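Local structure of nucleoside phosphorylase, putative (Trypanosoma brucei, 3BJE) at residues A245-S248 / C253-R256. The protein is a homodimeric uridine phosphorylase, splitting uridine with phosphate into uracil and ribose 1-phosphate. Numbering follows the deposited sequence.
With URA (uracil), chain D.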
# COMPACT_ATOMS: atom_id res chain seq x y z
N ALA A 245 12.59 -3.20 9.93
CA ALA A 245 11.38 -2.52 10.38
C ALA A 245 10.55 -2.10 9.18
O ALA A 245 11.05 -1.40 8.30
CB ALA A 245 11.75 -1.30 11.23
N THR A 246 9.31 -2.54 9.14
CA THR A 246 8.43 -2.25 8.03
C THR A 246 7.35 -1.22 8.40
O THR A 246 6.67 -1.34 9.41
CB THR A 246 7.74 -3.53 7.52
OG1 THR A 246 8.74 -4.47 7.09
CG2 THR A 246 6.74 -3.26 6.35
N ALA A 247 7.20 -0.24 7.51
CA ALA A 247 6.38 0.93 7.72
C ALA A 247 5.15 0.93 6.83
O ALA A 247 5.13 0.31 5.75
CB ALA A 247 7.20 2.19 7.41
N SER A 248 4.11 1.66 7.28
CA SER A 248 2.85 1.84 6.53
C SER A 248 2.80 3.16 5.74
O SER A 248 1.75 3.74 5.49
CB SER A 248 1.67 1.72 7.48
OG SER A 248 1.78 2.60 8.59
N CYS A 253 5.65 8.19 8.38
CA CYS A 253 5.64 6.77 8.76
C CYS A 253 6.98 6.12 8.95
O CYS A 253 7.05 5.04 9.55
CB CYS A 253 4.85 6.00 7.73
SG CYS A 253 3.07 6.41 7.73
N GLN A 254 8.03 6.73 8.40
CA GLN A 254 9.42 6.33 8.61
C GLN A 254 10.22 7.41 9.36
O GLN A 254 11.43 7.39 9.34
CB GLN A 254 10.09 5.94 7.28
CG GLN A 254 9.39 4.80 6.55
CD GLN A 254 10.11 4.30 5.31
OE1 GLN A 254 11.35 4.46 5.18
NE2 GLN A 254 9.36 3.65 4.42
N GLY A 255 9.55 8.34 10.04
CA GLY A 255 10.24 9.37 10.80
C GLY A 255 10.86 10.49 9.97
O GLY A 255 11.69 11.23 10.48
N ARG A 256 10.45 10.63 8.70
CA ARG A 256 10.85 11.78 7.90
C ARG A 256 10.00 13.00 8.27
O ARG A 256 8.79 12.88 8.46
CB ARG A 256 10.73 11.50 6.39
CG ARG A 256 11.74 10.49 5.86
CD ARG A 256 11.61 10.27 4.36
NE ARG A 256 12.80 9.62 3.85
CZ ARG A 256 13.01 8.31 3.81
NH1 ARG A 256 12.09 7.44 4.20
NH2 ARG A 256 14.17 7.84 3.35
N1 URA D . 12.58 2.50 0.73
C2 URA D . 11.97 2.80 1.89
O2 URA D . 10.83 2.31 2.20
N3 URA D . 12.54 3.64 2.74
C4 URA D . 13.73 4.21 2.46
O4 URA D . 14.22 4.99 3.30
C5 URA D . 14.36 3.93 1.27
C6 URA D . 13.75 3.05 0.40
O HOH W 1 5.01 3.15 9.68
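Ala247 and Cys253 face each other across a loop in which the chain doubles back, their CA atoms 6.0 Å apart, where strand 239-246 runs out. The two backbones are joined through a water, which accepts from Ser248 N at 3.0 Å and donates to Cys253 O at 2.8 Å. Beside this bridge the Ala247 methyl lies against Gln254 CG at 3.5 Å and also touches the Cys253 carbonyl oxygen. Cys253 SG, meanwhile, packs against the main-chain carbonyl of Ser248. The second subunit closes this end: its Asn172 bonds Ser248 OG and its Thr173 bonds Ser248 O.

In the nucleoside phosphorylase superfamily fold this loop brings the specificity pair of a uridine phosphorylase, glutamine and arginine, to the base. Gln254 sets CG opposite its own carbonyl carbon (chi1 -59°) and then runs straight out (chi2 -174°), carrying its amide past the Ala247 methyl to uracil. There OE1 accepts from uracil N3 at 2.8 Å, almost in line (173°). NE2 donates to uracil O2 at 3.0 Å, also nearly straight, completing a two-point match to the imide edge. Arg256 reads the other carbonyl: NH2 donates to uracil O4 at 2.9 Å, while NH1 reaches the same oxygen only weakly. NH1 also donates to Gln254 OE1 at 3.2 Å from well above the amide plane, which, together with the NE2 bond to Gly249 O, probably helps keep the amide oxygen toward N3. Phe250 O, accepting from Arg256 NH1, likewise holds the guanidinium from within the loop itself.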